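Local coordinates for tail spike protein gp49 (Pseudomonas phage LKA1, PDB 4RU4) that probably cleaves the O-specific polysaccharide of Pseudomonas as a trimeric tailspike lyase, degrading the host cell envelope during phage entry, at residues Y271-G276 and H293-G298; G245-R250 and G298-V303; I496-A501 and F536-P541. All coordinates share one frame; numbering follows the deposited sequence.

Interaction 1 (Y271-G276 and H293-G298); sequences YGIIFG and HAIATG. With EDO (1,2-ethanediol), chain U.
The methyl of A296 presses against the Y271 ring, CB to CD1 at 3.4 Å, meeting it obliquely. Y271 has CG anti to its own carbonyl carbon (chi1 -53°), which swings the ring out obliquely to the strand; I274, with CG1 anti to its backbone N (chi1 174°), brings CD1 over the centre of one ring face. H293 takes the same kind of rotamer one coil on, so the two aromatic side chains run side by side and meet rim to rim, H293 CD2 lying 3.6 Å from Y271 CE1. The H293 imidazole also stacks on H327, and its ND1 bonds to H327 O. A methyl fits close against the tyrosine ring, which suits alanine at 296.

I273, I295, F275 and T297 turn to the opposite face. I273 CD1 approaches I295 CG1 at 4.2 Å, like over like. In T297 the hydroxyl lies between the backbone N and the carbonyl carbon (chi1 66°), which leaves CG2 to face F275 CB.

Between these two layers of side chains the backbones pair in parallel, for example A296 N to I273 O at 2.9 Å and F275 N to A296 O at 3.0 Å. Lacking a side chain, G272 lets A294 O come within 3.1 Å of its CA where both chains turn a corner.

These are successive coils of a right-handed parallel beta-helix of the pectate lyase type. I273, I295 and F275 fill its interior against V288, L318 and M313, F275 also meets F248 of the preceding coil, and strand 271-276 lies between strands 247-249 and 296-298.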
ATOM      1  N   TYR B 271      26.147   2.076  -6.403  1.00  8.97           N
ATOM      2  CA  TYR B 271      24.878   2.195  -5.687  1.00  6.88           C
ATOM      3  C   TYR B 271      24.395   3.635  -5.559  1.00  6.08           C
ATOM      4  O   TYR B 271      25.193   4.565  -5.498  1.00  6.88           O
ATOM      5  CB  TYR B 271      25.027   1.691  -4.256  1.00  7.58           C
ATOM      6  CG  TYR B 271      25.597   0.312  -4.094  1.00 10.39           C
ATOM      7  CD1 TYR B 271      24.895  -0.791  -4.530  1.00 13.85           C
ATOM      8  CD2 TYR B 271      26.825   0.109  -3.467  1.00 14.46           C
ATOM      9  CE1 TYR B 271      25.390  -2.086  -4.368  1.00 15.18           C
ATOM     10  CE2 TYR B 271      27.334  -1.186  -3.299  1.00 18.28           C
ATOM     11  CZ  TYR B 271      26.599  -2.278  -3.759  1.00 19.99           C
ATOM     12  OH  TYR B 271      27.058  -3.569  -3.620  1.00 21.54           O
ATOM     13  N   GLY B 272      23.082   3.806  -5.456  1.00  6.68           N
ATOM     14  CA  GLY B 272      22.516   5.130  -5.177  1.00  5.84           C
ATOM     15  C   GLY B 272      22.512   5.312  -3.661  1.00  7.39           C
ATOM     16  O   GLY B 272      23.318   6.053  -3.121  1.00  5.89           O
ATOM     17  N   ILE B 273      21.587   4.622  -2.989  1.00  5.72           N
ATOM     18  CA  ILE B 273      21.550   4.534  -1.522  1.00  5.71           C
ATOM     19  C   ILE B 273      21.766   3.073  -1.144  1.00  6.52           C
ATOM     20  O   ILE B 273      21.091   2.182  -1.680  1.00  6.88           O
ATOM     21  CB  ILE B 273      20.160   4.944  -0.976  1.00  6.35           C
ATOM     22  CG1 ILE B 273      19.779   6.331  -1.463  1.00  6.33           C
ATOM     23  CG2 ILE B 273      20.133   4.932   0.562  1.00  7.58           C
ATOM     24  CD1 ILE B 273      18.219   6.641  -1.388  1.00  5.34           C
ATOM     25  N   ILE B 274      22.705   2.811  -0.241  1.00  5.98           N
ATOM     26  CA  ILE B 274      22.914   1.452   0.221  1.00  5.93           C
ATOM     27  C   ILE B 274      22.845   1.366   1.743  1.00  9.90           C
ATOM     28  O   ILE B 274      23.423   2.200   2.478  1.00  5.97           O
ATOM     29  CB  ILE B 274      24.222   0.800  -0.322  1.00  8.77           C
ATOM     30  CG1 ILE B 274      24.426  -0.571   0.350  1.00 11.38           C
ATOM     31  CG2 ILE B 274      25.435   1.726  -0.106  1.00  9.06           C
ATOM     32  CD1 ILE B 274      25.213  -1.537  -0.426  1.00 13.94           C
ATOM     33  N   PHE B 275      22.106   0.361   2.203  1.00  7.13           N
ATOM     34  CA  PHE B 275      21.995   0.068   3.633  1.00  5.89           C
ATOM     35  C   PHE B 275      22.820  -1.182   3.875  1.00 10.71           C
ATOM     36  O   PHE B 275      22.402  -2.271   3.476  1.00 11.78           O
ATOM     37  CB  PHE B 275      20.529  -0.180   4.043  1.00  5.74           C
ATOM     38  CG  PHE B 275      19.639   1.057   3.967  1.00  8.20           C
ATOM     39  CD1 PHE B 275      19.060   1.441   2.770  1.00 11.26           C
ATOM     40  CD2 PHE B 275      19.365   1.814   5.094  1.00  5.57           C
ATOM     41  CE1 PHE B 275      18.239   2.573   2.694  1.00  5.97           C
ATOM     42  CE2 PHE B 275      18.538   2.942   5.027  1.00  5.59           C
ATOM     43  CZ  PHE B 275      17.988   3.316   3.800  1.00  5.89           C
ATOM     44  N   GLY B 276      24.003  -1.024   4.478  1.00  7.82           N
ATOM     45  CA  GLY B 276      24.877  -2.153   4.751  1.00  7.75           C
ATOM     46  C   GLY B 276      24.752  -2.525   6.216  1.00  6.34           C
ATOM     47  O   GLY B 276      24.954  -1.673   7.099  1.00  8.96           O
ATOM     48  N   HIS B 293      22.604  -0.307  -8.970  1.00  6.00           N
ATOM     49  CA  HIS B 293      21.463  -0.477  -8.080  1.00  6.83           C
ATOM     50  C   HIS B 293      21.077   0.852  -7.472  1.00  7.97           C
ATOM     51  O   HIS B 293      21.847   1.412  -6.721  1.00  8.03           O
ATOM     52  CB  HIS B 293      21.817  -1.407  -6.939  1.00  6.60           C
ATOM     53  CG  HIS B 293      22.302  -2.748  -7.384  1.00 10.44           C
ATOM     54  ND1 HIS B 293      21.764  -3.412  -8.470  1.00 10.31           N
ATOM     55  CD2 HIS B 293      23.286  -3.542  -6.898  1.00  8.79           C
ATOM     56  CE1 HIS B 293      22.376  -4.575  -8.609  1.00 10.27           C
ATOM     57  NE2 HIS B 293      23.315  -4.668  -7.680  1.00 11.01           N
ATOM     58  N   ALA B 294      19.894   1.349  -7.795  1.00  5.65           N
ATOM     59  CA  ALA B 294      19.465   2.643  -7.260  1.00  7.78           C
ATOM     60  C   ALA B 294      19.437   2.591  -5.736  1.00  6.85           C
ATOM     61  O   ALA B 294      19.936   3.480  -5.058  1.00  7.08           O
ATOM     62  CB  ALA B 294      18.074   3.024  -7.811  1.00  8.07           C
ATOM     63  N   ILE B 295      18.781   1.574  -5.199  1.00  6.50           N
ATOM     64  CA  ILE B 295      18.834   1.312  -3.770  1.00  7.52           C
ATOM     65  C   ILE B 295      19.299  -0.127  -3.621  1.00  8.63           C
ATOM     66  O   ILE B 295      18.929  -1.007  -4.429  1.00  5.78           O
ATOM     67  CB  ILE B 295      17.467   1.544  -3.080  1.00  8.04           C
ATOM     68  CG1 ILE B 295      17.031   3.013  -3.242  1.00  6.75           C
ATOM     69  CG2 ILE B 295      17.514   1.124  -1.602  1.00  6.13           C
ATOM     70  CD1 ILE B 295      15.708   3.356  -2.489  1.00  5.17           C
ATOM     71  N   ALA B 296      20.130  -0.370  -2.608  1.00  5.68           N
ATOM     72  CA  ALA B 296      20.649  -1.705  -2.366  1.00  7.62           C
ATOM     73  C   ALA B 296      20.734  -1.942  -0.875  1.00  7.34           C
ATOM     74  O   ALA B 296      20.648  -0.999  -0.087  1.00  6.54           O
ATOM     75  CB  ALA B 296      22.020  -1.852  -2.982  1.00  6.89           C
ATOM     76  N   THR B 297      20.890  -3.205  -0.487  1.00  7.47           N
ATOM     77  CA  THR B 297      21.260  -3.525   0.873  1.00  7.47           C
ATOM     78  C   THR B 297      22.399  -4.543   0.794  1.00 10.57           C
ATOM     79  O   THR B 297      22.528  -5.266  -0.203  1.00 11.59           O
ATOM     80  CB  THR B 297      20.049  -4.106   1.686  1.00  9.13           C
ATOM     81  OG1 THR B 297      19.666  -5.381   1.145  1.00  7.67           O
ATOM     82  CG2 THR B 297      18.843  -3.154   1.625  1.00 10.23           C
ATOM     83  N   GLY B 298      23.224  -4.630   1.833  1.00  7.04           N
ATOM     84  CA  GLY B 298      24.290  -5.618   1.804  1.00  9.63           C
ATOM     85  C   GLY B 298      25.107  -5.405   3.040  1.00 11.29           C
ATOM     86  O   GLY B 298      24.583  -5.542   4.141  1.00  7.18           O
TER
HETATM   87  C1  EDO U 803      27.168  -6.810   0.178  1.00 28.08           C
HETATM   88  O1  EDO U 803      28.085  -7.872  -0.091  1.00 30.94           O
HETATM   89  C2  EDO U 803      27.738  -5.521  -0.402  1.00 31.96           C
HETATM   90  O2  EDO U 803      26.785  -4.471  -0.300  1.00 28.45           O

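Interaction 2 (G245-R250 and G298-V303); sequences GVYFAR and GGDAEV. With EDO (1,2-ethanediol), chain U.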
ATOM      1  N   GLY B 245      26.135   6.908  -3.487  1.00  7.08           N
ATOM      2  CA  GLY B 245      25.650   8.240  -3.179  1.00  8.30           C
ATOM      3  C   GLY B 245      25.520   8.421  -1.676  1.00  8.26           C
ATOM      4  O   GLY B 245      26.086   9.340  -1.111  1.00  7.76           O
ATOM      5  N   VAL B 246      24.768   7.529  -1.029  1.00  9.69           N
ATOM      6  CA  VAL B 246      24.576   7.556   0.423  1.00  5.98           C
ATOM      7  C   VAL B 246      24.803   6.133   0.925  1.00  6.04           C
ATOM      8  O   VAL B 246      24.230   5.191   0.389  1.00  8.44           O
ATOM      9  CB  VAL B 246      23.140   7.998   0.800  1.00  5.81           C
ATOM     10  CG1 VAL B 246      22.937   7.995   2.307  1.00  9.15           C
ATOM     11  CG2 VAL B 246      22.865   9.400   0.257  1.00  5.77           C
ATOM     12  N   TYR B 247      25.641   5.989   1.942  1.00  6.14           N
ATOM     13  CA  TYR B 247      25.940   4.676   2.494  1.00  7.40           C
ATOM     14  C   TYR B 247      25.692   4.715   3.985  1.00  6.65           C
ATOM     15  O   TYR B 247      26.396   5.415   4.701  1.00  7.45           O
ATOM     16  CB  TYR B 247      27.405   4.324   2.215  1.00  8.28           C
ATOM     17  CG  TYR B 247      27.827   2.891   2.514  1.00 12.68           C
ATOM     18  CD1 TYR B 247      27.158   2.107   3.444  1.00 12.74           C
ATOM     19  CD2 TYR B 247      28.898   2.326   1.844  1.00 23.92           C
ATOM     20  CE1 TYR B 247      27.551   0.791   3.711  1.00 13.50           C
ATOM     21  CE2 TYR B 247      29.298   1.021   2.093  1.00 28.06           C
ATOM     22  CZ  TYR B 247      28.620   0.260   3.033  1.00 25.78           C
ATOM     23  OH  TYR B 247      29.028  -1.038   3.277  1.00 30.18           O
ATOM     24  N   PHE B 248      24.697   3.950   4.442  1.00  6.08           N
ATOM     25  CA  PHE B 248      24.471   3.728   5.856  1.00  6.07           C
ATOM     26  C   PHE B 248      25.087   2.370   6.219  1.00  7.20           C
ATOM     27  O   PHE B 248      24.738   1.347   5.613  1.00  9.69           O
ATOM     28  CB  PHE B 248      22.971   3.691   6.188  1.00  5.91           C
ATOM     29  CG  PHE B 248      22.262   5.021   6.018  1.00  5.85           C
ATOM     30  CD1 PHE B 248      22.468   6.052   6.908  1.00  7.75           C
ATOM     31  CD2 PHE B 248      21.348   5.198   4.995  1.00  5.68           C
ATOM     32  CE1 PHE B 248      21.809   7.283   6.767  1.00  6.64           C
ATOM     33  CE2 PHE B 248      20.657   6.421   4.837  1.00  8.44           C
ATOM     34  CZ  PHE B 248      20.881   7.457   5.735  1.00  6.58           C
ATOM     35  N   ALA B 249      25.989   2.357   7.202  1.00  7.32           N
ATOM     36  CA  ALA B 249      26.670   1.115   7.592  1.00  9.72           C
ATOM     37  C   ALA B 249      26.404   0.877   9.074  1.00  7.20           C
ATOM     38  O   ALA B 249      26.696   1.748   9.896  1.00  7.70           O
ATOM     39  CB  ALA B 249      28.175   1.211   7.330  1.00  9.12           C
ATOM     40  N   ARG B 250      25.877  -0.295   9.414  1.00  6.45           N
ATOM     41  CA  ARG B 250      25.650  -0.632  10.815  1.00  7.42           C
ATOM     42  C   ARG B 250      24.845   0.432  11.560  1.00  8.30           C
ATOM     43  O   ARG B 250      25.183   0.786  12.691  1.00  6.63           O
ATOM     44  CB  ARG B 250      26.993  -0.865  11.544  1.00  6.72           C
ATOM     45  CG  ARG B 250      27.538  -2.281  11.382  1.00  6.94           C
ATOM     46  CD  ARG B 250      28.977  -2.371  11.879  1.00  7.01           C
ATOM     47  NE  ARG B 250      29.877  -1.635  10.993  1.00  9.12           N
ATOM     48  CZ  ARG B 250      30.325  -2.116   9.841  1.00 12.30           C
ATOM     49  NH1 ARG B 250      29.949  -3.332   9.444  1.00 13.53           N
ATOM     50  NH2 ARG B 250      31.120  -1.388   9.071  1.00 13.22           N
ATOM     51  N   GLY B 298      23.224  -4.630   1.833  1.00  7.04           N
ATOM     52  CA  GLY B 298      24.290  -5.618   1.804  1.00  9.63           C
ATOM     53  C   GLY B 298      25.107  -5.405   3.040  1.00 11.29           C
ATOM     54  O   GLY B 298      24.583  -5.542   4.141  1.00  7.18           O
ATOM     55  N   GLY B 299      26.365  -5.012   2.859  1.00 10.79           N
ATOM     56  CA  GLY B 299      27.231  -4.727   3.989  1.00 13.02           C
ATOM     57  C   GLY B 299      28.693  -5.016   3.671  1.00 15.41           C
ATOM     58  O   GLY B 299      29.082  -5.144   2.501  1.00 12.52           O
ATOM     59  N   ASP B 300      29.518  -5.104   4.714  1.00 11.94           N
ATOM     60  CA  ASP B 300      30.942  -5.368   4.505  1.00 11.80           C
ATOM     61  C   ASP B 300      31.326  -6.547   5.363  1.00  9.11           C
ATOM     62  O   ASP B 300      30.461  -7.314   5.772  1.00 11.27           O
ATOM     63  CB  ASP B 300      31.794  -4.139   4.846  1.00 12.58           C
ATOM     64  CG  ASP B 300      31.488  -3.571   6.224  1.00 18.42           C
ATOM     65  OD1 ASP B 300      31.153  -4.352   7.147  1.00 16.02           O
ATOM     66  OD2 ASP B 300      31.577  -2.328   6.384  1.00 21.85           O
ATOM     67  N   ALA B 301      32.616  -6.680   5.654  1.00  8.69           N
ATOM     68  CA  ALA B 301      33.111  -7.789   6.469  1.00 11.28           C
ATOM     69  C   ALA B 301      33.692  -7.316   7.799  1.00 12.42           C
ATOM     70  O   ALA B 301      34.447  -8.046   8.459  1.00 12.88           O
ATOM     71  CB  ALA B 301      34.163  -8.577   5.688  1.00  9.46           C
ATOM     72  N   GLU B 302      33.351  -6.097   8.192  1.00 14.66           N
ATOM     73  CA  GLU B 302      33.868  -5.542   9.437  1.00 15.30           C
ATOM     74  C   GLU B 302      33.091  -6.069  10.647  1.00 14.85           C
ATOM     75  O   GLU B 302      32.003  -6.634  10.504  1.00 14.66           O
ATOM     76  CB  GLU B 302      33.831  -4.014   9.371  1.00 11.91           C
ATOM     77  CG  GLU B 302      34.741  -3.525   8.254  1.00 17.83           C
ATOM     78  CD  GLU B 302      34.767  -2.035   8.097  1.00 29.70           C
ATOM     79  OE1 GLU B 302      34.422  -1.322   9.062  1.00 34.62           O
ATOM     80  OE2 GLU B 302      35.137  -1.576   6.997  1.00 35.81           O
ATOM     81  N   VAL B 303      33.654  -5.873  11.831  1.00 11.57           N
ATOM     82  CA  VAL B 303      32.966  -6.242  13.072  1.00 11.23           C
ATOM     83  C   VAL B 303      31.543  -5.655  13.072  1.00 12.35           C
ATOM     84  O   VAL B 303      31.333  -4.479  12.767  1.00  8.77           O
ATOM     85  CB  VAL B 303      33.732  -5.757  14.314  1.00 13.92           C
ATOM     86  CG1 VAL B 303      32.869  -5.918  15.602  1.00 13.83           C
ATOM     87  CG2 VAL B 303      35.093  -6.489  14.435  1.00 12.96           C
TER
HETATM   88  C1  EDO U 803      27.168  -6.810   0.178  1.00 28.08           C
HETATM   89  O1  EDO U 803      28.085  -7.872  -0.091  1.00 30.94           O
HETATM   90  C2  EDO U 803      27.738  -5.521  -0.402  1.00 31.96           C
HETATM   91  O2  EDO U 803      26.785  -4.471  -0.300  1.00 28.45           O
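The R250 guanidinium meets the D300 carboxylate edge to edge, the two planes only 22° apart. Over one face of the guanidinium sits the aliphatic CB of E302, 3.8 Å from NH2, while V303 O approaches obliquely and lies 3.3 Å from R250 CD.

The grip on D300 is end-on and two-pronged. R250 NH1 bonds to D300 OD1 at 2.8 Å and R250 NH2 to D300 OD2 at 2.9 Å, both nearly straight. Each oxygen offers its syn lone pair, and each lies close to the guanidinium plane, the arrangement in which arginine and a carboxylate fit as a matched pair. A bend at chi3 (-69°) turns the end of the arginine chain so that its two terminal nitrogens face the acid. E302 makes a longer salt bridge, with OE1 at 3.3 Å from R250 NH2.

D300 is itself held in place by an Asx turn: E302 N donates to D300 OD1 at 3.0 Å, coming from above the carboxylate plane, whereas the arginine comes in near that plane. The same oxygen thus takes two donors from different directions. The single methylene of aspartate puts OD1 where it can accept from the backbone N two residues on, as an Asx turn requires, while both oxygens still face R250. Farther along, Y247 rests its OH against the backbone of G299, 4.0 Å from its C. The backbone of G299 (phi 150°) would press any CB against the carbonyl O of G298, so this position calls for glycine.

Chemically, one cation serves several acids, since R250 NH2 also pairs with E226, whose OE2 lies close to E302 OE1. The arginine probably offsets the repulsion between these carboxylates, and its bidentate bond fixes the loop 298-303 to the end of strand 247-249 at the protein surface.

Interaction 3 (I496-A501 and F536-P541); sequences ITLASA and FRYIYP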
ATOM      1  N   ILE B 496      -1.320 -22.655 -24.178  1.00  6.67           N
ATOM      2  CA  ILE B 496      -0.212 -22.625 -23.201  1.00  7.61           C
ATOM      3  C   ILE B 496      -0.131 -23.895 -22.334  1.00  9.36           C
ATOM      4  O   ILE B 496      -1.076 -24.671 -22.251  1.00 12.55           O
ATOM      5  CB  ILE B 496      -0.197 -21.299 -22.351  1.00 12.82           C
ATOM      6  CG1 ILE B 496      -1.376 -21.178 -21.362  1.00 12.86           C
ATOM      7  CG2 ILE B 496      -0.179 -20.078 -23.306  1.00 13.36           C
ATOM      8  CD1 ILE B 496      -1.300 -22.004 -20.040  1.00  7.69           C
ATOM      9  N   THR B 497       1.022 -24.103 -21.719  1.00  8.93           N
ATOM     10  CA  THR B 497       1.224 -25.180 -20.759  1.00 11.00           C
ATOM     11  C   THR B 497       1.187 -24.567 -19.358  1.00 10.65           C
ATOM     12  O   THR B 497       1.894 -23.610 -19.083  1.00 11.08           O
ATOM     13  CB  THR B 497       2.588 -25.839 -20.999  1.00 11.53           C
ATOM     14  OG1 THR B 497       2.577 -26.460 -22.303  1.00 12.90           O
ATOM     15  CG2 THR B 497       2.898 -26.872 -19.910  1.00 11.91           C
ATOM     16  N   LEU B 498       0.384 -25.120 -18.465  1.00  8.92           N
ATOM     17  CA  LEU B 498       0.267 -24.536 -17.133  1.00  8.03           C
ATOM     18  C   LEU B 498       1.554 -24.680 -16.333  1.00  9.24           C
ATOM     19  O   LEU B 498       2.017 -23.729 -15.699  1.00  9.10           O
ATOM     20  CB  LEU B 498      -0.903 -25.186 -16.367  1.00  8.80           C
ATOM     21  CG  LEU B 498      -2.276 -24.840 -16.917  1.00  9.12           C
ATOM     22  CD1 LEU B 498      -3.289 -25.858 -16.445  1.00 13.07           C
ATOM     23  CD2 LEU B 498      -2.631 -23.424 -16.456  1.00  6.04           C
ATOM     24  N   ALA B 499       2.124 -25.873 -16.326  1.00  8.53           N
ATOM     25  CA  ALA B 499       3.329 -26.073 -15.562  1.00  8.49           C
ATOM     26  C   ALA B 499       4.149 -27.231 -16.095  1.00 13.71           C
ATOM     27  O   ALA B 499       3.710 -28.374 -16.067  1.00 16.72           O
ATOM     28  CB  ALA B 499       2.973 -26.300 -14.077  1.00  9.66           C
ATOM     29  N   SER B 500       5.326 -26.930 -16.628  0.55 10.13           N
ATOM     30  CA  SER B 500       6.300 -27.975 -16.862  0.55 13.50           C
ATOM     31  C   SER B 500       6.929 -28.243 -15.511  0.55 14.33           C
ATOM     32  O   SER B 500       7.407 -27.322 -14.850  0.55 11.90           O
ATOM     33  CB  SER B 500       7.357 -27.531 -17.878  0.55 13.07           C
ATOM     34  OG  SER B 500       6.788 -27.495 -19.170  0.55 13.46           O
ATOM     35  N   ALA B 501       6.896 -29.497 -15.082  1.00 14.98           N
ATOM     36  CA  ALA B 501       7.386 -29.835 -13.746  1.00 14.22           C
ATOM     37  C   ALA B 501       8.220 -31.102 -13.780  1.00 16.16           C
ATOM     38  O   ALA B 501       7.724 -32.154 -14.208  1.00 16.22           O
ATOM     39  CB  ALA B 501       6.226 -30.019 -12.773  1.00 11.47           C
ATOM     40  N   PHE B 536      -7.864 -29.509 -24.545  1.00  7.23           N
ATOM     41  CA  PHE B 536      -7.961 -28.490 -23.501  1.00 11.29           C
ATOM     42  C   PHE B 536      -7.298 -27.182 -23.939  1.00 12.40           C
ATOM     43  O   PHE B 536      -6.240 -27.192 -24.598  1.00 10.77           O
ATOM     44  CB  PHE B 536      -7.276 -28.954 -22.218  1.00  6.25           C
ATOM     45  CG  PHE B 536      -7.781 -30.279 -21.677  1.00  8.50           C
ATOM     46  CD1 PHE B 536      -9.130 -30.624 -21.746  1.00  8.41           C
ATOM     47  CD2 PHE B 536      -6.890 -31.181 -21.101  1.00  8.15           C
ATOM     48  CE1 PHE B 536      -9.579 -31.848 -21.225  1.00  9.60           C
ATOM     49  CE2 PHE B 536      -7.328 -32.394 -20.597  1.00  6.41           C
ATOM     50  CZ  PHE B 536      -8.675 -32.733 -20.660  1.00  6.46           C
ATOM     51  N   ARG B 537      -7.898 -26.065 -23.524  1.00 10.41           N
ATOM     52  CA  ARG B 537      -7.334 -24.752 -23.794  1.00 10.26           C
ATOM     53  C   ARG B 537      -5.921 -24.642 -23.232  1.00 12.17           C
ATOM     54  O   ARG B 537      -5.072 -24.000 -23.838  1.00 11.88           O
ATOM     55  CB  ARG B 537      -8.205 -23.668 -23.180  1.00  8.95           C
ATOM     56  CG  ARG B 537      -7.740 -22.225 -23.490  1.00 11.75           C
ATOM     57  CD  ARG B 537      -8.606 -21.198 -22.691  1.00 10.35           C
ATOM     58  NE  ARG B 537      -8.098 -19.832 -22.873  1.00 12.66           N
ATOM     59  CZ  ARG B 537      -8.420 -19.066 -23.909  1.00 12.30           C
ATOM     60  NH1 ARG B 537      -9.264 -19.520 -24.836  1.00  7.20           N
ATOM     61  NH2 ARG B 537      -7.909 -17.852 -24.016  1.00 11.14           N
ATOM     62  N   TYR B 538      -5.692 -25.237 -22.053  1.00 10.69           N
ATOM     63  CA  TYR B 538      -4.366 -25.296 -21.442  1.00 10.57           C
ATOM     64  C   TYR B 538      -3.919 -26.752 -21.286  1.00  9.67           C
ATOM     65  O   TYR B 538      -4.729 -27.634 -21.027  1.00  8.24           O
ATOM     66  CB  TYR B 538      -4.367 -24.632 -20.048  1.00  6.59           C
ATOM     67  CG  TYR B 538      -5.059 -23.282 -20.043  1.00  9.82           C
ATOM     68  CD1 TYR B 538      -4.841 -22.369 -21.075  1.00 14.51           C
ATOM     69  CD2 TYR B 538      -5.943 -22.932 -19.036  1.00 13.43           C
ATOM     70  CE1 TYR B 538      -5.497 -21.139 -21.097  1.00 16.17           C
ATOM     71  CE2 TYR B 538      -6.608 -21.686 -19.044  1.00 13.07           C
ATOM     72  CZ  TYR B 538      -6.376 -20.811 -20.081  1.00 15.30           C
ATOM     73  OH  TYR B 538      -7.016 -19.596 -20.113  1.00 16.98           O
ATOM     74  N   ILE B 539      -2.617 -26.989 -21.397  1.00  9.37           N
ATOM     75  CA  ILE B 539      -2.079 -28.312 -21.149  1.00  9.74           C
ATOM     76  C   ILE B 539      -1.729 -28.467 -19.658  1.00 12.22           C
ATOM     77  O   ILE B 539      -0.987 -27.658 -19.098  1.00 10.52           O
ATOM     78  CB  ILE B 539      -0.822 -28.549 -22.012  1.00 12.49           C
ATOM     79  CG1 ILE B 539      -1.178 -28.445 -23.501  1.00 13.38           C
ATOM     80  CG2 ILE B 539      -0.194 -29.904 -21.676  1.00 11.93           C
ATOM     81  CD1 ILE B 539       0.000 -28.155 -24.384  1.00 17.12           C
ATOM     82  N   TYR B 540      -2.258 -29.514 -19.026  1.00 10.76           N
ATOM     83  CA  TYR B 540      -2.012 -29.796 -17.610  1.00  9.78           C
ATOM     84  C   TYR B 540      -0.675 -30.531 -17.396  1.00 10.67           C
ATOM     85  O   TYR B 540      -0.131 -31.114 -18.334  1.00  9.00           O
ATOM     86  CB  TYR B 540      -3.174 -30.629 -17.027  1.00  7.09           C
ATOM     87  CG  TYR B 540      -4.478 -29.869 -16.935  1.00  6.48           C
ATOM     88  CD1 TYR B 540      -4.760 -29.069 -15.821  1.00  5.78           C
ATOM     89  CD2 TYR B 540      -5.432 -29.947 -17.966  1.00  7.02           C
ATOM     90  CE1 TYR B 540      -5.945 -28.358 -15.731  1.00  7.76           C
ATOM     91  CE2 TYR B 540      -6.631 -29.227 -17.899  1.00  8.97           C
ATOM     92  CZ  TYR B 540      -6.891 -28.446 -16.756  1.00  9.54           C
ATOM     93  OH  TYR B 540      -8.073 -27.736 -16.664  1.00  7.01           O
ATOM     94  N   PRO B 541      -0.129 -30.491 -16.160  1.00 10.80           N
ATOM     95  CA  PRO B 541       1.122 -31.227 -15.907  1.00 11.26           C
ATOM     96  C   PRO B 541       0.956 -32.737 -15.971  1.00 14.31           C
ATOM     97  O   PRO B 541       1.943 -33.434 -16.174  1.00 16.01           O
ATOM     98  CB  PRO B 541       1.527 -30.807 -14.481  1.00 12.86           C
ATOM     99  CG  PRO B 541       0.668 -29.610 -14.138  1.00 15.29           C
ATOM    100  CD  PRO B 541      -0.577 -29.712 -14.993  1.00 11.84           C
TER
HETATM  101  O   HOH W   1       4.440 -33.119 -14.866  1.00 17.90           O
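The last strand of a parallel beta-helix sheet, 497-501, is extended here by a single backbone bridge to the loop 536-541 of the C-terminal Ig-like domain. The two chains run in roughly the same direction, and I539 serves as the bridging residue: I539 N donates to I496 O at 2.9 Å, while L498 N donates to I539 O at 3.0 Å, both bonds nearly straight.

Apolar side chains finish the join. I496 lies beside Y538, with CG1 3.7 Å from ring atom CD1; I496 CG1 stands between its backbone N and carbonyl carbon (chi1 69°), which swings the branch toward the tyrosine. L498 touches two tyrosines: CG leans on Y538 CB, and CD1 reaches Y540 CD1 at 3.6 Å, obliquely to the ring. A branched leucine suits this place because it can touch both.

The tyrosine hydroxyls have partners beyond the contact: Y540 OH bonds to P513 O, and Y538 OH to the C-terminal carboxylate of V602 of the second subunit, linking the junction to a neighbouring subunit. Y538 OH also accepts from R537 NE, while R537 NH2 bonds to L492 O. At the far end, A499 CB packs against P541 CG at 4.0 Å.

Overall arrangement
Interactions 1 and 2 belong to the same part of the beta-helix, their centres 9 Å apart, and share G298. Strands 271-276 and 247-249 are neighbours, and interaction 1 is nested within the chain loop that interaction 2 closes. Their chemistry follows their depth: the first is wholly buried, built on backbone pairing and apolar packing, whereas the second is a surface contact carried by charge. Interaction 3 lies about 46 Å from interaction 2 between centres, on the opposite side of the chain's centre. Partly buried, it resembles interaction 1 in combining backbone bonds with apolar packing, but joins the end of the beta-helix to a different domain.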